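Local coordinates for effector protein HopAB2 (Pseudomonas syringae pv. tomato, PDB 3HGL) that elicits immunity in tomato when the host resistance protein Pto recognises it through this region, and in susceptible plants suppresses cell death and the hypersensitive response, at residues A[21-24]-A[25-28]; A[30-34]-A[35-39]; A[72-75]-A[76-79]. All blocks are in the same frame, centred on the assembly; numbering follows the deposited sequence.

How the interactions relate
The three contacts are local ones within the helical Pto-interacting region. Interactions 1 and 2 lie at the start and the end of helix 23-35, with centres about 13 Å apart. Interaction 1 is its N-cap and first turn, and interaction 2 is the Schellman motif that ends it. Interaction 3 joins successive turns in the C-terminal half of helix 66-80, which packs on helix 23-35. Its centre is about 10 Å from that of interaction 1 and about 16 Å from that of interaction 2. Arg27 CD meets Val79 CG2 at 3.4 Å, joining interactions 1 and 3. Leu30 CD2 meets Leu75 CD1 at 3.7 Å, joining interactions 2 and 3.

Interaction 1: residues A[21-24]-A[25-28]; sequences ADIS and HTRN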
ATOM      1  N   ALA A  21      -0.182  11.583   2.342  1.00 32.08           N
ATOM      2  CA  ALA A  21       0.241  10.874   1.138  1.00 31.71           C
ATOM      3  C   ALA A  21      -0.795  11.058   0.036  1.00 31.58           C
ATOM      4  O   ALA A  21      -1.981  11.241   0.311  1.00 32.00           O
ATOM      5  CB  ALA A  21       0.426   9.386   1.441  1.00 31.63           C
ATOM      6  N   ASP A  22      -0.344  11.032  -1.214  1.00 30.48           N
ATOM      7  CA  ASP A  22      -1.244  11.151  -2.358  1.00 29.04           C
ATOM      8  C   ASP A  22      -1.633   9.710  -2.702  1.00 28.16           C
ATOM      9  O   ASP A  22      -0.901   9.012  -3.408  1.00 26.11           O
ATOM     10  CB  ASP A  22      -0.507  11.812  -3.529  1.00 30.14           C
ATOM     11  CG  ASP A  22      -1.256  11.686  -4.844  1.00 31.72           C
ATOM     12  OD1 ASP A  22      -2.464  11.371  -4.826  1.00 30.52           O
ATOM     13  OD2 ASP A  22      -0.632  11.920  -5.903  1.00 35.62           O
ATOM     14  N   ILE A  23      -2.779   9.259  -2.200  1.00 27.02           N
ATOM     15  CA  ILE A  23      -3.177   7.878  -2.436  1.00 27.00           C
ATOM     16  C   ILE A  23      -3.398   7.471  -3.887  1.00 26.14           C
ATOM     17  O   ILE A  23      -3.418   6.276  -4.190  1.00 24.28           O
ATOM     18  CB  ILE A  23      -4.405   7.474  -1.570  1.00 29.91           C
ATOM     19  CG1 ILE A  23      -5.570   8.431  -1.795  1.00 31.25           C
ATOM     20  CG2 ILE A  23      -4.007   7.462  -0.100  1.00 30.14           C
ATOM     21  CD1 ILE A  23      -6.858   7.958  -1.129  1.00 33.25           C
ATOM     22  N   SER A  24      -3.562   8.437  -4.790  1.00 26.08           N
ATOM     23  CA  SER A  24      -3.720   8.080  -6.199  1.00 26.47           C
ATOM     24  C   SER A  24      -2.335   7.584  -6.630  1.00 25.06           C
ATOM     25  O   SER A  24      -2.211   6.626  -7.393  1.00 26.00           O
ATOM     26  CB  SER A  24      -4.162   9.290  -7.049  1.00 26.09           C
ATOM     27  OG  SER A  24      -3.149  10.284  -7.147  1.00 27.43           O
ATOM     28  N   HIS A  25      -1.297   8.232  -6.111  1.00 25.81           N
ATOM     29  CA  HIS A  25       0.076   7.833  -6.412  1.00 24.34           C
ATOM     30  C   HIS A  25       0.381   6.503  -5.716  1.00 23.40           C
ATOM     31  O   HIS A  25       1.050   5.635  -6.272  1.00 22.25           O
ATOM     32  CB  HIS A  25       1.065   8.913  -5.943  1.00 23.83           C
ATOM     33  CG  HIS A  25       2.507   8.513  -6.063  1.00 25.21           C
ATOM     34  ND1 HIS A  25       3.185   7.858  -5.057  1.00 24.92           N
ATOM     35  CD2 HIS A  25       3.390   8.653  -7.080  1.00 25.65           C
ATOM     36  CE1 HIS A  25       4.423   7.612  -5.446  1.00 25.02           C
ATOM     37  NE2 HIS A  25       4.574   8.084  -6.671  1.00 26.38           N
ATOM     38  N   THR A  26      -0.126   6.337  -4.500  1.00 24.05           N
ATOM     39  CA  THR A  26       0.117   5.098  -3.770  1.00 23.55           C
ATOM     40  C   THR A  26      -0.494   3.924  -4.530  1.00 23.16           C
ATOM     41  O   THR A  26       0.091   2.845  -4.578  1.00 21.54           O
ATOM     42  CB  THR A  26      -0.467   5.161  -2.346  1.00 23.99           C
ATOM     43  OG1 THR A  26      -0.031   6.371  -1.719  1.00 24.00           O
ATOM     44  CG2 THR A  26       0.017   3.967  -1.515  1.00 22.13           C
ATOM     45  N   ARG A  27      -1.666   4.130  -5.130  1.00 23.21           N
ATOM     46  CA  ARG A  27      -2.302   3.059  -5.896  1.00 23.77           C
ATOM     47  C   ARG A  27      -1.393   2.625  -7.044  1.00 23.99           C
ATOM     48  O   ARG A  27      -1.246   1.432  -7.309  1.00 23.18           O
ATOM     49  CB  ARG A  27      -3.647   3.509  -6.482  1.00 24.60           C
ATOM     50  CG  ARG A  27      -4.766   3.717  -5.471  1.00 27.92           C
ATOM     51  CD  ARG A  27      -6.102   3.916  -6.203  1.00 26.81           C
ATOM     52  NE  ARG A  27      -6.469   2.726  -6.966  1.00 28.65           N
ATOM     53  CZ  ARG A  27      -7.242   2.740  -8.048  1.00 31.15           C
ATOM     54  NH1 ARG A  27      -7.730   3.884  -8.499  1.00 30.77           N
ATOM     55  NH2 ARG A  27      -7.529   1.609  -8.684  1.00 31.26           N
ATOM     56  N   ASN A  28      -0.797   3.593  -7.736  1.00 26.12           N
ATOM     57  CA  ASN A  28       0.099   3.281  -8.854  1.00 27.35           C
ATOM     58  C   ASN A  28       1.300   2.481  -8.402  1.00 27.63           C
ATOM     59  O   ASN A  28       1.685   1.501  -9.045  1.00 26.40           O
ATOM     60  CB  ASN A  28       0.624   4.548  -9.526  1.00 31.67           C
ATOM     61  CG  ASN A  28      -0.462   5.364 -10.160  1.00 33.45           C
ATOM     62  OD1 ASN A  28      -1.485   4.833 -10.579  1.00 34.76           O
ATOM     63  ND2 ASN A  28      -0.241   6.675 -10.254  1.00 36.34           N
TER
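Asp22 and His25 meet almost perpendicularly at the N-cap of helix 23-35. Their carboxylate and ring planes are 37° apart. The closest touch between the side chains is Asp22 OD2 to His25 CB, 3.5 Å. The imidazole is directed away from the turn, and its ND1 bonds to Glu45. Asp22 is the N-cap residue. Its CG stands anti to the backbone N (chi1 167°), which turns the carboxylate toward the first turn. OD1 takes two bonds from Ser24. The backbone N gives the capping bond from above the carboxylate plane, 3.1 Å from Ser24 N to Asp22 OD1. The hydroxyl comes in on the syn side, closer to the plane. Two donors from one residue therefore grip OD1, and the negative charge probably suits the helix start. Asp22 O accepts from Thr26 N at 3.0 Å, the first regular helical bond. Thr26 OG1, beside its own backbone N, also bonds to Glu45 on helix 43-52. Ile23 and Thr26 rest on Leu16 of helix 5-18. On the side facing helix 66-80, Arg27 lays its aliphatic stem over the first turn, with CG 3.2 Å from Ile23 O.

Interaction 2: residues A[30-34]-A[35-39]; sequences LRNAM and NGDAV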
ATOM      1  N   LEU A  30       1.634   0.676  -5.616  1.00 23.92           N
ATOM      2  CA  LEU A  30       1.237  -0.633  -5.109  1.00 23.14           C
ATOM      3  C   LEU A  30       0.999  -1.570  -6.287  1.00 23.73           C
ATOM      4  O   LEU A  30       1.346  -2.748  -6.228  1.00 22.48           O
ATOM      5  CB  LEU A  30      -0.032  -0.531  -4.247  1.00 22.18           C
ATOM      6  CG  LEU A  30      -0.587  -1.849  -3.664  1.00 23.52           C
ATOM      7  CD1 LEU A  30       0.493  -2.547  -2.841  1.00 24.12           C
ATOM      8  CD2 LEU A  30      -1.838  -1.559  -2.804  1.00 23.20           C
ATOM      9  N   ARG A  31       0.410  -1.041  -7.358  1.00 23.86           N
ATOM     10  CA  ARG A  31       0.151  -1.841  -8.552  1.00 24.61           C
ATOM     11  C   ARG A  31       1.489  -2.320  -9.128  1.00 23.94           C
ATOM     12  O   ARG A  31       1.633  -3.489  -9.492  1.00 24.89           O
ATOM     13  CB  ARG A  31      -0.619  -1.024  -9.603  1.00 24.50           C
ATOM     14  CG  ARG A  31      -0.821  -1.766 -10.927  1.00 26.19           C
ATOM     15  CD  ARG A  31      -1.680  -0.972 -11.916  1.00 28.48           C
ATOM     16  NE  ARG A  31      -2.980  -0.641 -11.340  1.00 27.41           N
ATOM     17  CZ  ARG A  31      -3.323   0.568 -10.907  1.00 25.28           C
ATOM     18  NH1 ARG A  31      -2.464   1.578 -10.995  1.00 27.90           N
ATOM     19  NH2 ARG A  31      -4.510   0.761 -10.352  1.00 25.48           N
ATOM     20  N   ASN A  32       2.462  -1.416  -9.209  1.00 24.54           N
ATOM     21  CA  ASN A  32       3.799  -1.763  -9.708  1.00 26.66           C
ATOM     22  C   ASN A  32       4.433  -2.840  -8.832  1.00 26.22           C
ATOM     23  O   ASN A  32       4.963  -3.835  -9.336  1.00 26.90           O
ATOM     24  CB  ASN A  32       4.720  -0.542  -9.685  1.00 28.30           C
ATOM     25  CG  ASN A  32       4.513   0.373 -10.872  1.00 31.47           C
ATOM     26  OD1 ASN A  32       3.559   0.229 -11.630  1.00 29.02           O
ATOM     27  ND2 ASN A  32       5.417   1.329 -11.035  1.00 34.50           N
ATOM     28  N   ALA A  33       4.383  -2.633  -7.520  1.00 26.09           N
ATOM     29  CA  ALA A  33       4.973  -3.586  -6.584  1.00 25.17           C
ATOM     30  C   ALA A  33       4.368  -4.972  -6.734  1.00 27.31           C
ATOM     31  O   ALA A  33       5.091  -5.971  -6.787  1.00 24.48           O
ATOM     32  CB  ALA A  33       4.794  -3.095  -5.151  1.00 24.67           C
HETATM   33  N   MSE A  34       3.040  -5.032  -6.801  1.00 24.96           N
HETATM   34  CA  MSE A  34       2.360  -6.311  -6.934  1.00 27.88           C
HETATM   35  C   MSE A  34       2.612  -7.001  -8.270  1.00 28.85           C
HETATM   36  O   MSE A  34       2.372  -8.199  -8.400  1.00 30.90           O
HETATM   37  CB  MSE A  34       0.860  -6.143  -6.671  1.00 27.12           C
HETATM   38  CG  MSE A  34       0.587  -5.846  -5.193  1.00 27.84           C
HETATM   39 SE   MSE A  34      -1.235  -5.407  -4.739  1.00 35.16          SE
HETATM   40  CE  MSE A  34      -1.959  -7.201  -4.734  1.00 25.24           C
ATOM     41  N   ASN A  35       3.093  -6.247  -9.257  1.00 28.92           N
ATOM     42  CA  ASN A  35       3.415  -6.826 -10.559  1.00 29.97           C
ATOM     43  C   ASN A  35       4.899  -7.182 -10.613  1.00 31.03           C
ATOM     44  O   ASN A  35       5.378  -7.762 -11.589  1.00 30.14           O
ATOM     45  CB  ASN A  35       3.102  -5.852 -11.703  1.00 31.66           C
ATOM     46  CG  ASN A  35       1.629  -5.814 -12.052  1.00 32.85           C
ATOM     47  OD1 ASN A  35       0.935  -6.822 -11.951  1.00 34.42           O
ATOM     48  ND2 ASN A  35       1.149  -4.653 -12.483  1.00 34.39           N
ATOM     49  N   GLY A  36       5.623  -6.830  -9.555  1.00 28.90           N
ATOM     50  CA  GLY A  36       7.042  -7.106  -9.526  1.00 29.03           C
ATOM     51  C   GLY A  36       7.826  -6.102 -10.349  1.00 31.79           C
ATOM     52  O   GLY A  36       8.962  -6.376 -10.747  1.00 31.45           O
ATOM     53  N   ASP A  37       7.220  -4.948 -10.629  1.00 29.09           N
ATOM     54  CA  ASP A  37       7.902  -3.900 -11.380  1.00 31.32           C
ATOM     55  C   ASP A  37       8.759  -3.114 -10.398  1.00 31.48           C
ATOM     56  O   ASP A  37       8.504  -3.132  -9.192  1.00 29.82           O
ATOM     57  CB  ASP A  37       6.907  -2.923 -12.025  1.00 33.95           C
ATOM     58  CG  ASP A  37       6.009  -3.579 -13.060  1.00 37.27           C
ATOM     59  OD1 ASP A  37       6.485  -4.449 -13.814  1.00 36.87           O
ATOM     60  OD2 ASP A  37       4.821  -3.204 -13.134  1.00 42.19           O
ATOM     61  N   ALA A  38       9.778  -2.429 -10.904  1.00 32.13           N
ATOM     62  CA  ALA A  38      10.621  -1.615 -10.038  1.00 31.69           C
ATOM     63  C   ALA A  38       9.677  -0.559  -9.473  1.00 32.01           C
ATOM     64  O   ALA A  38       8.743  -0.134 -10.160  1.00 31.15           O
ATOM     65  CB  ALA A  38      11.729  -0.952 -10.848  1.00 34.05           C
ATOM     66  N   VAL A  39       9.908  -0.149  -8.231  1.00 30.82           N
ATOM     67  CA  VAL A  39       9.062   0.848  -7.585  1.00 32.66           C
ATOM     68  C   VAL A  39       9.867   1.989  -6.974  1.00 31.71           C
ATOM     69  O   VAL A  39      11.078   1.885  -6.788  1.00 31.58           O
ATOM     70  CB  VAL A  39       8.223   0.206  -6.459  1.00 33.01           C
ATOM     71  CG1 VAL A  39       7.301  -0.846  -7.038  1.00 34.71           C
ATOM     72  CG2 VAL A  39       9.152  -0.413  -5.409  1.00 35.03           C
TER
HETATM   73  O   HOH W   1       2.434  -2.120 -13.030  1.00 41.83           O
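Val39 folds back over Asn32 and Ala33 just past the Schellman motif that ends helix 23-35. This is the tight part. Val39 CG1 stands anti to the carbonyl carbon (chi1 -62°) and meets the helix from the loop. It lies 3.7 Å from Asn32 CB and 3.9 Å from Ala33 CB. The backbone turn is compact too. Gly36 has positive phi (79°). Its N gives a bond to Ala33 O, and Asp37 N gives one of 2.8 Å to Asn32 O. Asn35 N reaches Asn32 O as well, from the opposite face of the carbonyl plane, so two bonds grip that oxygen. The polar side is looser and bridged by water. The side chains of Asn32 and Asp37 run nearly perpendicular, their flat groups 85° apart, and Asn32 OD1 and Asp37 OD2 stay 4.0 Å apart. One water donates to Asn32 OD1 and Asp37 OD2 and accepts from Asn35 ND2, 2.9 Å away. It ties together three exposed or partly exposed side chains. Asn35 also runs alongside the stem of Arg31. Leu30 and selenomethionine Met34 face helix 66-80, while the segment 35-39 leads toward helix 43-52.

Interaction 3: residues A[72-75]-A[76-79]; sequences RGAL and RRAV
The guanidinium of Arg77 lies flat over the backbone of Gly73, one turn earlier in helix 66-80. Gly73 O sits over the centre of one face, 3.3 Å above the plane. Ala74 N lies over the same face, 3.5 Å from Arg77 NH2. Arg77 NH1 is close to Gly73 O but makes no hydrogen bond to it, since the oxygen lies above the guanidinium plane. Instead, the oxygen takes the backbone bond from Arg77 N, 3.0 Å long and nearly straight at 169°. Arg77 CG stands beside its own backbone N (chi1 -74°), and the chain bends at chi3, which brings the group back over the turn. Arg76 approaches the same glycine with its own guanidinium. Gly73 CA lies over one face, 3.8 Å from Arg76 NH2. The lack of a side chain on Gly73 matters most for Arg77, whose NH1 would lie tight against a CB there. Ala78 CB points back toward the preceding turn, 3.3 Å from Ala74 O. Ala74, Leu75 and Ala78 pack on Val13 of helix 5-18, and Leu75, Arg76 and Val79 touch Arg27 of helix 23-35. The like charges of Arg72 and Arg76 are near but not in contact. Arg72, Arg76 and Arg77 are exposed, making this side basic, while Ala74 and Leu75 are buried. The Gly73 carbonyl dipole probably eases the positive charge of Arg77.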
ATOM      1  N   ARG A  72      -5.220  -2.995  -1.876  1.00 26.73           N
ATOM      2  CA  ARG A  72      -5.492  -2.563  -3.244  1.00 27.01           C
ATOM      3  C   ARG A  72      -6.958  -2.157  -3.377  1.00 27.57           C
ATOM      4  O   ARG A  72      -7.275  -1.127  -3.974  1.00 26.29           O
ATOM      5  CB  ARG A  72      -5.182  -3.695  -4.225  1.00 29.06           C
ATOM      6  CG  ARG A  72      -5.534  -3.388  -5.681  1.00 32.53           C
ATOM      7  CD  ARG A  72      -5.193  -4.576  -6.575  1.00 34.97           C
ATOM      8  NE  ARG A  72      -6.005  -5.750  -6.259  1.00 37.51           N
ATOM      9  CZ  ARG A  72      -5.714  -6.988  -6.649  1.00 39.43           C
ATOM     10  NH1 ARG A  72      -4.624  -7.218  -7.365  1.00 38.47           N
ATOM     11  NH2 ARG A  72      -6.517  -7.997  -6.332  1.00 39.68           N
ATOM     12  N   GLY A  73      -7.847  -2.974  -2.814  1.00 28.25           N
ATOM     13  CA  GLY A  73      -9.268  -2.678  -2.874  1.00 29.40           C
ATOM     14  C   GLY A  73      -9.649  -1.459  -2.049  1.00 28.83           C
ATOM     15  O   GLY A  73     -10.431  -0.621  -2.495  1.00 28.57           O
ATOM     16  N   ALA A  74      -9.094  -1.361  -0.844  1.00 29.99           N
ATOM     17  CA  ALA A  74      -9.375  -0.237   0.041  1.00 28.59           C
ATOM     18  C   ALA A  74      -8.910   1.079  -0.581  1.00 29.05           C
ATOM     19  O   ALA A  74      -9.587   2.102  -0.456  1.00 28.73           O
ATOM     20  CB  ALA A  74      -8.690  -0.449   1.389  1.00 30.07           C
ATOM     21  N   LEU A  75      -7.753   1.063  -1.239  1.00 26.57           N
ATOM     22  CA  LEU A  75      -7.241   2.279  -1.868  1.00 27.69           C
ATOM     23  C   LEU A  75      -8.117   2.705  -3.041  1.00 27.79           C
ATOM     24  O   LEU A  75      -8.399   3.890  -3.218  1.00 28.77           O
ATOM     25  CB  LEU A  75      -5.804   2.071  -2.358  1.00 26.27           C
ATOM     26  CG  LEU A  75      -4.712   2.057  -1.282  1.00 27.45           C
ATOM     27  CD1 LEU A  75      -3.378   1.680  -1.915  1.00 26.15           C
ATOM     28  CD2 LEU A  75      -4.627   3.427  -0.620  1.00 26.24           C
ATOM     29  N   ARG A  76      -8.545   1.732  -3.838  1.00 29.26           N
ATOM     30  CA  ARG A  76      -9.388   2.018  -4.993  1.00 32.15           C
ATOM     31  C   ARG A  76     -10.688   2.675  -4.549  1.00 34.04           C
ATOM     32  O   ARG A  76     -11.105   3.691  -5.113  1.00 34.12           O
ATOM     33  CB  ARG A  76      -9.699   0.735  -5.770  1.00 33.98           C
ATOM     34  CG  ARG A  76     -10.579   0.964  -6.999  1.00 36.87           C
ATOM     35  CD  ARG A  76     -10.829  -0.314  -7.791  1.00 39.56           C
ATOM     36  NE  ARG A  76     -11.524  -1.327  -7.003  1.00 42.93           N
ATOM     37  CZ  ARG A  76     -10.953  -2.430  -6.531  1.00 44.63           C
ATOM     38  NH1 ARG A  76      -9.668  -2.670  -6.770  1.00 45.27           N
ATOM     39  NH2 ARG A  76     -11.663  -3.290  -5.814  1.00 45.30           N
ATOM     40  N   ARG A  77     -11.332   2.095  -3.540  1.00 33.84           N
ATOM     41  CA  ARG A  77     -12.582   2.657  -3.041  1.00 37.06           C
ATOM     42  C   ARG A  77     -12.354   4.029  -2.411  1.00 37.47           C
ATOM     43  O   ARG A  77     -13.175   4.929  -2.573  1.00 36.93           O
ATOM     44  CB  ARG A  77     -13.232   1.713  -2.025  1.00 39.13           C
ATOM     45  CG  ARG A  77     -13.883   0.479  -2.644  1.00 40.11           C
ATOM     46  CD  ARG A  77     -14.648  -0.324  -1.589  1.00 43.51           C
ATOM     47  NE  ARG A  77     -13.758  -0.982  -0.635  1.00 43.95           N
ATOM     48  CZ  ARG A  77     -13.025  -2.056  -0.914  1.00 44.33           C
ATOM     49  NH1 ARG A  77     -13.073  -2.601  -2.124  1.00 42.94           N
ATOM     50  NH2 ARG A  77     -12.238  -2.582   0.017  1.00 43.57           N
ATOM     51  N   ALA A  78     -11.236   4.196  -1.707  1.00 35.98           N
ATOM     52  CA  ALA A  78     -10.933   5.474  -1.068  1.00 37.66           C
ATOM     53  C   ALA A  78     -10.814   6.606  -2.090  1.00 39.22           C
ATOM     54  O   ALA A  78     -11.373   7.688  -1.902  1.00 38.21           O
ATOM     55  CB  ALA A  78      -9.647   5.367  -0.258  1.00 36.14           C
ATOM     56  N   VAL A  79     -10.075   6.355  -3.166  1.00 41.45           N
ATOM     57  CA  VAL A  79      -9.884   7.353  -4.212  1.00 44.92           C
ATOM     58  C   VAL A  79     -11.220   7.724  -4.844  1.00 48.07           C
ATOM     59  O   VAL A  79     -11.488   8.896  -5.102  1.00 49.10           O
ATOM     60  CB  VAL A  79      -8.938   6.834  -5.320  1.00 44.52           C
ATOM     61  CG1 VAL A  79      -8.900   7.819  -6.485  1.00 44.61           C
ATOM     62  CG2 VAL A  79      -7.538   6.636  -4.753  1.00 43.55           C
TER